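Local coordinates for putative GAF sensor protein (PDB 5HL6) that probably reduces free L-methionine-(R)-S-oxide to methionine by means of a GAF domain, at residues L56-Y65 with V139-F150; V92-Q103 with E124-T135. One frame throughout, in Å; residues are numbered along the deposited sequence.

Overall arrangement
From the N terminus the chain runs through helices 20-35 and 41-55 before entering the sheet at strand 61-67, the first partner in contact 1. Strands 72-77 and 85-86 follow, then helix 91-99, one side of which, together with edge strand 103-105, meets strand 123-130 in contact 2, closing the smaller loop. The hairpin into strand 136-144 then brings the chain back to strand 61-67, so contact 1 closes the larger loop and contains contact 2. The two touch because strands 123-130 and 136-144 are sheet neighbours, with Glu124 close to Asp141 and Asp143. Contact 1 fastens the middle of the sheet; contact 2 fastens its edge and the helix lying on it.

Contact 1 (L56-Y65 with V139-F150); sequences LDRLNWAGFY and VWDVDSPVAARF. With EDO (1,2-ethanediol), chain C.
Arg149 reaches back to Asp57 and Arg58, shortly before strand 61-65. From CB the chain leaves anti to the backbone N (chi1 159°), laying CG over the face of the Phe150 ring; CD sits above one face of the Arg58 guanidinium, 3.4 Å from Arg58 NH2. NE and NH2 grip one atom side-on, Asp57 O, each at 3.0 Å with that oxygen in the guanidinium plane. NH1 ends in a long, weak ion pair with Asp154. Asp57 OD1 faces NH2 by charge alone, well out of that plane, and probably offsets the closeness of the two arginines. Ser144 OG donates to Arg58 O (2.7 Å) and accepts from Val146 N, an ST turn that a small hydroxyl side chain can make.

Trp140 turns its edge to the face of Phe64, CE3 lying over the ring centre with the planes 60° apart. Gly63, without a side chain, avoids crowding against the Trp61 ring, while Asp141 N and Gly63 O bond at 2.8 Å. Tyr65 OH and Asp141 OD2 share a water. Asn60 and Trp61 both face Asp143, making a classic beta bulge at the start of an antiparallel pairing in the middle of the GAF-domain sheet.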
loop_
_atom_site.group_PDB
_atom_site.type_symbol
_atom_site.label_atom_id
_atom_site.label_comp_id
_atom_site.label_asym_id
_atom_site.label_seq_id
_atom_site.Cartn_x
_atom_site.Cartn_y
_atom_site.Cartn_z
ATOM N N LEU B 56 -4.930 12.708 7.005
ATOM C CA LEU B 56 -4.588 13.176 8.344
ATOM C C LEU B 56 -3.134 13.634 8.385
ATOM O O LEU B 56 -2.260 13.016 7.771
ATOM C CB LEU B 56 -4.826 12.075 9.380
ATOM C CG LEU B 56 -6.211 11.427 9.296
ATOM C CD1 LEU B 56 -6.252 10.165 10.113
ATOM C CD2 LEU B 56 -7.302 12.374 9.754
ATOM N N ASP B 57 -2.875 14.723 9.103
ATOM C CA ASP B 57 -1.526 15.267 9.139
ATOM C C ASP B 57 -0.714 14.596 10.245
ATOM O O ASP B 57 -1.247 13.881 11.098
ATOM C CB ASP B 57 -1.556 16.789 9.322
ATOM C CG ASP B 57 -1.866 17.213 10.751
ATOM O OD1 ASP B 57 -2.554 16.462 11.476
ATOM O OD2 ASP B 57 -1.423 18.310 11.148
ATOM N N ARG B 58 0.602 14.802 10.197
ATOM C CA ARG B 58 1.516 14.342 11.243
ATOM C C ARG B 58 1.448 12.826 11.439
ATOM O O ARG B 58 1.376 12.329 12.564
ATOM C CB ARG B 58 1.235 15.073 12.559
ATOM C CG ARG B 58 1.419 16.580 12.492
ATOM C CD ARG B 58 1.051 17.233 13.819
ATOM N NE ARG B 58 -0.352 17.019 14.175
ATOM C CZ ARG B 58 -0.835 17.107 15.412
ATOM N NH1 ARG B 58 -0.029 17.397 16.425
ATOM N NH2 ARG B 58 -2.124 16.894 15.642
ATOM N N LEU B 59 1.466 12.085 10.325
ATOM C CA LEU B 59 1.506 10.629 10.334
ATOM C C LEU B 59 2.780 10.138 9.656
ATOM O O LEU B 59 3.300 10.781 8.739
ATOM C CB LEU B 59 0.297 10.021 9.614
ATOM C CG LEU B 59 -1.099 10.324 10.149
ATOM C CD1 LEU B 59 -2.123 9.485 9.403
ATOM C CD2 LEU B 59 -1.155 10.043 11.647
ATOM N N ASN B 60 3.287 8.990 10.112
ATOM C CA ASN B 60 4.423 8.367 9.449
ATOM C C ASN B 60 4.190 6.904 9.081
ATOM O O ASN B 60 5.049 6.304 8.430
ATOM C CB ASN B 60 5.696 8.491 10.309
ATOM C CG ASN B 60 5.641 7.662 11.573
ATOM O OD1 ASN B 60 4.726 7.797 12.377
ATOM N ND2 ASN B 60 6.632 6.804 11.758
ATOM N N TRP B 61 3.048 6.324 9.446
ATOM C CA TRP B 61 2.726 4.964 9.043
ATOM C C TRP B 61 1.229 4.776 9.188
ATOM O O TRP B 61 0.632 5.307 10.126
ATOM C CB TRP B 61 3.465 3.931 9.905
ATOM C CG TRP B 61 3.784 2.631 9.201
ATOM C CD1 TRP B 61 4.918 2.349 8.488
ATOM C CD2 TRP B 61 2.985 1.434 9.171
ATOM N NE1 TRP B 61 4.871 1.063 8.013
ATOM C CE2 TRP B 61 3.697 0.479 8.415
ATOM C CE3 TRP B 61 1.740 1.077 9.714
ATOM C CZ2 TRP B 61 3.219 -0.813 8.204
ATOM C CZ3 TRP B 61 1.253 -0.210 9.485
ATOM C CH2 TRP B 61 1.988 -1.134 8.731
ATOM N N ALA B 62 0.635 4.016 8.270
ATOM C CA ALA B 62 -0.779 3.666 8.389
ATOM C C ALA B 62 -1.055 2.462 7.500
ATOM O O ALA B 62 -0.834 2.526 6.284
ATOM C CB ALA B 62 -1.665 4.853 8.009
ATOM N N GLY B 63 -1.523 1.370 8.097
ATOM C CA GLY B 63 -1.745 0.165 7.322
ATOM C C GLY B 63 -2.242 -0.983 8.176
ATOM O O GLY B 63 -2.486 -0.840 9.381
ATOM N N PHE B 64 -2.360 -2.139 7.523
ATOM C CA PHE B 64 -2.974 -3.338 8.078
ATOM C C PHE B 64 -1.935 -4.400 8.411
ATOM O O PHE B 64 -0.940 -4.555 7.703
ATOM C CB PHE B 64 -3.952 -3.953 7.067
ATOM C CG PHE B 64 -5.149 -3.103 6.779
ATOM C CD1 PHE B 64 -6.291 -3.211 7.560
ATOM C CD2 PHE B 64 -5.144 -2.217 5.716
ATOM C CE1 PHE B 64 -7.410 -2.437 7.303
ATOM C CE2 PHE B 64 -6.262 -1.448 5.435
ATOM C CZ PHE B 64 -7.400 -1.556 6.240
ATOM N N TYR B 65 -2.191 -5.162 9.476
ATOM C CA TYR B 65 -1.626 -6.496 9.645
ATOM C C TYR B 65 -2.797 -7.464 9.646
ATOM O O TYR B 65 -3.813 -7.211 10.308
ATOM C CB TYR B 65 -0.802 -6.658 10.942
ATOM C CG TYR B 65 0.472 -5.850 10.983
ATOM C CD1 TYR B 65 1.705 -6.441 10.738
ATOM C CD2 TYR B 65 0.446 -4.494 11.287
ATOM C CE1 TYR B 65 2.873 -5.698 10.778
ATOM C CE2 TYR B 65 1.594 -3.747 11.328
ATOM C CZ TYR B 65 2.810 -4.342 11.068
ATOM O OH TYR B 65 3.959 -3.580 11.106
ATOM N N VAL B 139 -5.300 -6.236 12.440
ATOM C CA VAL B 139 -5.331 -4.935 13.094
ATOM C C VAL B 139 -5.084 -3.837 12.074
ATOM O O VAL B 139 -4.468 -4.051 11.029
ATOM C CB VAL B 139 -4.303 -4.809 14.237
ATOM C CG1 VAL B 139 -4.444 -5.963 15.238
ATOM C CG2 VAL B 139 -2.889 -4.714 13.671
ATOM N N TRP B 140 -5.586 -2.650 12.401
ATOM C CA TRP B 140 -5.272 -1.407 11.706
ATOM C C TRP B 140 -4.328 -0.609 12.595
ATOM O O TRP B 140 -4.629 -0.406 13.777
ATOM C CB TRP B 140 -6.559 -0.620 11.431
ATOM C CG TRP B 140 -6.355 0.811 11.035
ATOM C CD1 TRP B 140 -6.594 1.909 11.802
ATOM C CD2 TRP B 140 -5.881 1.300 9.768
ATOM N NE1 TRP B 140 -6.298 3.052 11.100
ATOM C CE2 TRP B 140 -5.859 2.707 9.848
ATOM C CE3 TRP B 140 -5.476 0.686 8.581
ATOM C CZ2 TRP B 140 -5.429 3.513 8.794
ATOM C CZ3 TRP B 140 -5.057 1.486 7.529
ATOM C CH2 TRP B 140 -5.041 2.888 7.643
ATOM N N ASP B 141 -3.188 -0.178 12.045
ATOM C CA ASP B 141 -2.125 0.463 12.826
ATOM C C ASP B 141 -1.764 1.808 12.210
ATOM O O ASP B 141 -1.508 1.884 11.007
ATOM C CB ASP B 141 -0.880 -0.437 12.885
ATOM C CG ASP B 141 0.290 0.204 13.627
ATOM O OD1 ASP B 141 0.077 1.018 14.553
ATOM O OD2 ASP B 141 1.437 -0.118 13.278
ATOM N N VAL B 142 -1.720 2.867 13.033
ATOM C CA VAL B 142 -1.329 4.203 12.580
ATOM C C VAL B 142 -0.308 4.776 13.547
ATOM O O VAL B 142 -0.480 4.687 14.767
ATOM C CB VAL B 142 -2.528 5.166 12.463
ATOM C CG1 VAL B 142 -2.085 6.501 11.862
ATOM C CG2 VAL B 142 -3.617 4.558 11.601
ATOM N N ASP B 143 0.734 5.398 13.005
ATOM C CA ASP B 143 1.813 5.942 13.807
ATOM C C ASP B 143 2.055 7.401 13.447
ATOM O O ASP B 143 1.819 7.832 12.314
ATOM C CB ASP B 143 3.101 5.128 13.610
ATOM C CG ASP B 143 2.932 3.683 14.023
ATOM O OD1 ASP B 143 3.197 3.373 15.196
ATOM O OD2 ASP B 143 2.500 2.863 13.188
ATOM N N SER B 144 2.562 8.148 14.420
ATOM C CA SER B 144 2.927 9.544 14.258
ATOM C C SER B 144 4.319 9.758 14.826
ATOM O O SER B 144 4.689 9.110 15.809
ATOM C CB SER B 144 1.934 10.456 14.993
ATOM O OG SER B 144 2.384 11.803 15.037
ATOM N N PRO B 145 5.120 10.643 14.222
ATOM C CA PRO B 145 6.412 10.999 14.823
ATOM C C PRO B 145 6.300 12.032 15.931
ATOM O O PRO B 145 7.330 12.442 16.477
ATOM C CB PRO B 145 7.207 11.555 13.629
ATOM C CG PRO B 145 6.163 12.137 12.724
ATOM C CD PRO B 145 4.901 11.323 12.929
ATOM N N VAL B 146 5.084 12.447 16.278
ATOM C CA VAL B 146 4.838 13.454 17.305
ATOM C C VAL B 146 4.254 12.768 18.535
ATOM O O VAL B 146 3.377 11.904 18.420
ATOM C CB VAL B 146 3.894 14.556 16.782
ATOM C CG1 VAL B 146 3.530 15.526 17.897
ATOM C CG2 VAL B 146 4.531 15.294 15.613
ATOM N N ALA B 147 4.742 13.155 19.711
ATOM C CA ALA B 147 4.235 12.584 20.954
ATOM C C ALA B 147 2.767 12.949 21.160
ATOM O O ALA B 147 2.349 14.082 20.898
ATOM C CB ALA B 147 5.072 13.073 22.136
ATOM N N ALA B 148 1.981 11.968 21.615
ATOM C CA ALA B 148 0.569 12.164 21.956
ATOM C C ALA B 148 -0.226 12.771 20.799
ATOM O O ALA B 148 -1.057 13.663 20.987
ATOM C CB ALA B 148 0.432 13.019 23.218
ATOM N N ARG B 149 0.025 12.282 19.583
ATOM C CA ARG B 149 -0.744 12.748 18.434
ATOM C C ARG B 149 -2.196 12.277 18.488
ATOM O O ARG B 149 -3.083 12.958 17.957
ATOM C CB ARG B 149 -0.068 12.280 17.142
ATOM C CG ARG B 149 -0.951 12.235 15.889
ATOM C CD ARG B 149 -1.173 13.611 15.296
ATOM N NE ARG B 149 -1.894 13.558 14.022
ATOM C CZ ARG B 149 -3.217 13.500 13.911
ATOM N NH1 ARG B 149 -3.975 13.469 15.001
ATOM N NH2 ARG B 149 -3.786 13.472 12.711
ATOM N N PHE B 150 -2.465 11.143 19.135
ATOM C CA PHE B 150 -3.789 10.533 19.144
ATOM C C PHE B 150 -4.412 10.623 20.533
ATOM O O PHE B 150 -3.813 10.180 21.522
ATOM C CB PHE B 150 -3.719 9.070 18.691
ATOM C CG PHE B 150 -2.999 8.877 17.384
ATOM C CD1 PHE B 150 -3.584 9.273 16.192
ATOM C CD2 PHE B 150 -1.735 8.303 17.347
ATOM C CE1 PHE B 150 -2.920 9.102 14.988
ATOM C CE2 PHE B 150 -1.063 8.134 16.148
ATOM C CZ PHE B 150 -1.657 8.531 14.968
HETATM C C1 EDO C . 1.149 11.827 6.293
HETATM O O1 EDO C . 0.789 12.696 7.378
HETATM C C2 EDO C . 0.852 12.504 4.957
HETATM O O2 EDO C . -0.523 12.911 4.935
HETATM O O HOH W 1 -4.153 15.713 17.500
HETATM O O HOH W 2 3.797 -0.698 11.754
#

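Contact 2 (V92-Q103 with E124-T135); sequences VCGTAAQTRQTQ and EIVVPLVAADGT
Val126 turns both methyls up from its strand into the underside of helix 92-99. With CG1 anti to the backbone N (chi1 -176°), that branch presses against Ala96 CB at 3.4 Å, tighter than usual for two carbons, and a methyl is all the helix puts there. CG2 meets Val92 CG1 at 3.6 Å, the two valines crossing obliquely, and also touches Cys93 SG. The extended Glu124 slides past Val92 in the opposite direction, laying OE2 against CG2 of the valine; its OE1 lies close to the carboxylates of Asp141 and Asp143 of contact 1.

Helix and strand run only 35° apart, and the chain then turns back at Arg100 so that Gln103 pairs antiparallel with Val126. This is the edge of the GAF-domain sheet: the hydrogen-bonded pair has Gln103 N to Val126 O and Val126 N to Gln103 O, both 2.9 Å, while helix 152-176 packs against Ile125 and Val127 on the other face.

Thr102 and Pro128 cross at about a right angle, OG1 standing 3.5 Å from Pro128 CD while its hydrogen bond goes to Glu159. The proline's CG rests on the Arg100 carbonyl carbon, a compact, puckered ring packing against the backbone turn. The Arg100 chain stretches out past Val130 CG1 until NH1 reaches Gly134 O at 2.9 Å, that oxygen tilted 25° from the guanidinium plane; NH2 adds a weak bond. Gly134 closes the type I turn from Ala131, where its positive phi suits glycine; Asp133 OD1 accepts from Thr135 N, an Asx turn, and also from Thr135 OG1.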
loop_
_atom_site.group_PDB
_atom_site.type_symbol
_atom_site.label_atom_id
_atom_site.label_comp_id
_atom_site.label_asym_id
_atom_site.label_seq_id
_atom_site.Cartn_x
_atom_site.Cartn_y
_atom_site.Cartn_z
ATOM N N VAL B 92 2.754 -3.472 20.591
ATOM C CA VAL B 92 1.464 -2.778 20.582
ATOM C C VAL B 92 0.472 -3.499 19.673
ATOM O O VAL B 92 -0.685 -3.729 20.049
ATOM C CB VAL B 92 1.641 -1.309 20.150
ATOM C CG1 VAL B 92 0.305 -0.563 20.232
ATOM C CG2 VAL B 92 2.707 -0.611 20.989
ATOM N N CYS B 93 0.911 -3.861 18.460
ATOM C CA CYS B 93 0.027 -4.518 17.498
ATOM C C CYS B 93 -0.358 -5.924 17.942
ATOM O O CYS B 93 -1.526 -6.325 17.818
ATOM C CB CYS B 93 0.696 -4.572 16.123
ATOM S SG CYS B 93 0.737 -2.989 15.282
ATOM N N GLY B 94 0.612 -6.705 18.423
ATOM C CA GLY B 94 0.294 -8.038 18.905
ATOM C C GLY B 94 -0.575 -8.002 20.145
ATOM O O GLY B 94 -1.449 -8.859 20.323
ATOM N N THR B 95 -0.359 -7.003 21.001
ATOM C CA THR B 95 -1.224 -6.813 22.159
ATOM C C THR B 95 -2.644 -6.488 21.718
ATOM O O THR B 95 -3.610 -7.058 22.238
ATOM C CB THR B 95 -0.677 -5.702 23.053
ATOM O OG1 THR B 95 0.586 -6.100 23.613
ATOM C CG2 THR B 95 -1.662 -5.388 24.178
ATOM N N ALA B 96 -2.791 -5.594 20.742
ATOM C CA ALA B 96 -4.128 -5.295 20.228
ATOM C C ALA B 96 -4.808 -6.546 19.689
ATOM O O ALA B 96 -5.983 -6.797 19.975
ATOM C CB ALA B 96 -4.054 -4.234 19.137
ATOM N N ALA B 97 -4.080 -7.347 18.904
ATOM C CA ALA B 97 -4.690 -8.527 18.300
ATOM C C ALA B 97 -5.102 -9.543 19.354
ATOM O O ALA B 97 -6.166 -10.164 19.238
ATOM C CB ALA B 97 -3.735 -9.159 17.287
ATOM N N GLN B 98 -4.295 -9.707 20.404
ATOM C CA GLN B 98 -4.584 -10.735 21.394
ATOM C C GLN B 98 -5.672 -10.290 22.366
ATOM O O GLN B 98 -6.591 -11.061 22.674
ATOM C CB GLN B 98 -3.311 -11.109 22.155
ATOM C CG GLN B 98 -3.576 -12.058 23.316
ATOM C CD GLN B 98 -2.332 -12.769 23.790
ATOM O OE1 GLN B 98 -1.480 -12.183 24.465
ATOM N NE2 GLN B 98 -2.221 -14.049 23.443
ATOM N N THR B 99 -5.570 -9.062 22.885
ATOM C CA THR B 99 -6.576 -8.559 23.820
ATOM C C THR B 99 -7.882 -8.198 23.115
ATOM O O THR B 99 -8.916 -8.056 23.784
ATOM C CB THR B 99 -6.044 -7.326 24.564
ATOM O OG1 THR B 99 -5.820 -6.264 23.628
ATOM C CG2 THR B 99 -4.722 -7.637 25.290
ATOM N N ARG B 100 -7.847 -8.066 21.793
ATOM C CA ARG B 100 -8.955 -7.542 20.987
ATOM C C ARG B 100 -9.477 -6.219 21.550
ATOM O O ARG B 100 -10.675 -5.917 21.507
ATOM C CB ARG B 100 -10.063 -8.580 20.854
ATOM C CG ARG B 100 -9.613 -9.852 20.147
ATOM C CD ARG B 100 -10.783 -10.805 19.982
ATOM N NE ARG B 100 -10.455 -11.955 19.152
ATOM C CZ ARG B 100 -11.365 -12.745 18.590
ATOM N NH1 ARG B 100 -12.660 -12.506 18.777
ATOM N NH2 ARG B 100 -10.981 -13.775 17.849
ATOM N N GLN B 101 -8.558 -5.422 22.077
ATOM C CA GLN B 101 -8.834 -4.105 22.625
ATOM C C GLN B 101 -8.025 -3.078 21.843
ATOM O O GLN B 101 -6.875 -3.339 21.473
ATOM C CB GLN B 101 -8.489 -4.066 24.136
ATOM C CG GLN B 101 -9.422 -4.946 24.967
ATOM C CD GLN B 101 -8.963 -5.127 26.402
ATOM O OE1 GLN B 101 -7.983 -4.516 26.840
ATOM N NE2 GLN B 101 -9.668 -5.970 27.144
ATOM N N THR B 102 -8.632 -1.926 21.567
ATOM C CA THR B 102 -7.913 -0.849 20.896
ATOM C C THR B 102 -6.817 -0.311 21.809
ATOM O O THR B 102 -7.027 -0.105 23.012
ATOM C CB THR B 102 -8.881 0.272 20.501
ATOM O OG1 THR B 102 -9.730 -0.179 19.443
ATOM C CG2 THR B 102 -8.138 1.520 20.033
ATOM N N GLN B 103 -5.638 -0.100 21.235
ATOM C CA GLN B 103 -4.478 0.403 21.954
ATOM C C GLN B 103 -4.207 1.834 21.516
ATOM O O GLN B 103 -4.134 2.114 20.320
ATOM C CB GLN B 103 -3.254 -0.477 21.690
ATOM C CG GLN B 103 -3.481 -1.956 21.942
ATOM C CD GLN B 103 -3.686 -2.292 23.409
ATOM O OE1 GLN B 103 -2.925 -1.853 24.283
ATOM N NE2 GLN B 103 -4.711 -3.092 23.689
ATOM N N GLU B 124 0.957 6.154 18.664
ATOM C CA GLU B 124 0.451 5.062 17.852
ATOM C C GLU B 124 -0.948 4.712 18.326
ATOM O O GLU B 124 -1.266 4.839 19.512
ATOM C CB GLU B 124 1.392 3.851 17.949
ATOM C CG GLU B 124 0.911 2.583 17.253
ATOM C CD GLU B 124 1.951 1.475 17.287
ATOM O OE1 GLU B 124 1.865 0.540 16.462
ATOM O OE2 GLU B 124 2.850 1.537 18.150
ATOM N N ILE B 125 -1.780 4.287 17.384
ATOM C CA ILE B 125 -3.096 3.739 17.685
ATOM C C ILE B 125 -3.251 2.460 16.872
ATOM O O ILE B 125 -2.918 2.432 15.674
ATOM C CB ILE B 125 -4.221 4.748 17.380
ATOM C CG1 ILE B 125 -5.583 4.136 17.672
ATOM C CG2 ILE B 125 -4.175 5.210 15.914
ATOM C CD1 ILE B 125 -6.703 5.128 17.584
ATOM N N VAL B 126 -3.703 1.389 17.530
ATOM C CA VAL B 126 -3.939 0.103 16.878
ATOM C C VAL B 126 -5.362 -0.344 17.171
ATOM O O VAL B 126 -5.735 -0.496 18.340
ATOM C CB VAL B 126 -2.949 -0.982 17.333
ATOM C CG1 VAL B 126 -3.222 -2.243 16.536
ATOM C CG2 VAL B 126 -1.512 -0.522 17.133
ATOM N N VAL B 127 -6.136 -0.589 16.119
ATOM C CA VAL B 127 -7.545 -0.967 16.218
ATOM C C VAL B 127 -7.672 -2.423 15.784
ATOM O O VAL B 127 -7.370 -2.743 14.628
ATOM C CB VAL B 127 -8.435 -0.058 15.355
ATOM C CG1 VAL B 127 -9.912 -0.495 15.438
ATOM C CG2 VAL B 127 -8.282 1.393 15.775
ATOM N N PRO B 128 -8.123 -3.329 16.648
ATOM C CA PRO B 128 -8.346 -4.710 16.207
ATOM C C PRO B 128 -9.520 -4.794 15.243
ATOM O O PRO B 128 -10.485 -4.031 15.338
ATOM C CB PRO B 128 -8.636 -5.456 17.513
ATOM C CG PRO B 128 -9.199 -4.402 18.418
ATOM C CD PRO B 128 -8.460 -3.138 18.070
ATOM N N LEU B 129 -9.420 -5.729 14.299
ATOM C CA LEU B 129 -10.429 -5.957 13.269
ATOM C C LEU B 129 -11.009 -7.339 13.487
ATOM O O LEU B 129 -10.278 -8.334 13.437
ATOM C CB LEU B 129 -9.821 -5.848 11.865
ATOM C CG LEU B 129 -9.084 -4.540 11.583
ATOM C CD1 LEU B 129 -8.229 -4.654 10.293
ATOM C CD2 LEU B 129 -10.073 -3.377 11.502
ATOM N N VAL B 130 -12.312 -7.405 13.754
ATOM C CA VAL B 130 -12.968 -8.656 14.102
ATOM C C VAL B 130 -14.212 -8.812 13.242
ATOM O O VAL B 130 -14.974 -7.855 13.067
ATOM C CB VAL B 130 -13.329 -8.700 15.601
ATOM C CG1 VAL B 130 -14.005 -10.005 15.931
ATOM C CG2 VAL B 130 -12.063 -8.502 16.461
ATOM N N ALA B 131 -14.412 -10.016 12.709
ATOM C CA ALA B 131 -15.518 -10.301 11.806
ATOM C C ALA B 131 -16.829 -10.463 12.577
ATOM O O ALA B 131 -16.857 -10.540 13.807
ATOM C CB ALA B 131 -15.226 -11.567 11.003
ATOM N N ALA B 132 -17.933 -10.552 11.827
ATOM C CA ALA B 132 -19.240 -10.735 12.455
ATOM C C ALA B 132 -19.314 -12.031 13.253
ATOM O O ALA B 132 -19.995 -12.085 14.289
ATOM C CB ALA B 132 -20.359 -10.711 11.393
ATOM N N ASP B 133 -18.633 -13.088 12.800
ATOM C CA ASP B 133 -18.672 -14.362 13.513
ATOM C C ASP B 133 -17.627 -14.467 14.625
ATOM O O ASP B 133 -17.472 -15.546 15.207
ATOM C CB ASP B 133 -18.511 -15.533 12.535
ATOM C CG ASP B 133 -17.149 -15.570 11.870
ATOM O OD1 ASP B 133 -16.263 -14.752 12.202
ATOM O OD2 ASP B 133 -16.966 -16.444 11.003
ATOM N N GLY B 134 -16.902 -13.391 14.913
ATOM C CA GLY B 134 -15.917 -13.397 15.976
ATOM C C GLY B 134 -14.503 -13.737 15.543
ATOM O O GLY B 134 -13.600 -13.758 16.392
ATOM N N THR B 135 -14.283 -14.013 14.262
ATOM C CA THR B 135 -12.940 -14.272 13.753
ATOM C C THR B 135 -12.081 -13.017 13.836
ATOM O O THR B 135 -12.529 -11.922 13.487
ATOM C CB THR B 135 -13.022 -14.732 12.290
ATOM O OG1 THR B 135 -13.812 -15.923 12.197
ATOM C CG2 THR B 135 -11.630 -14.984 11.715
#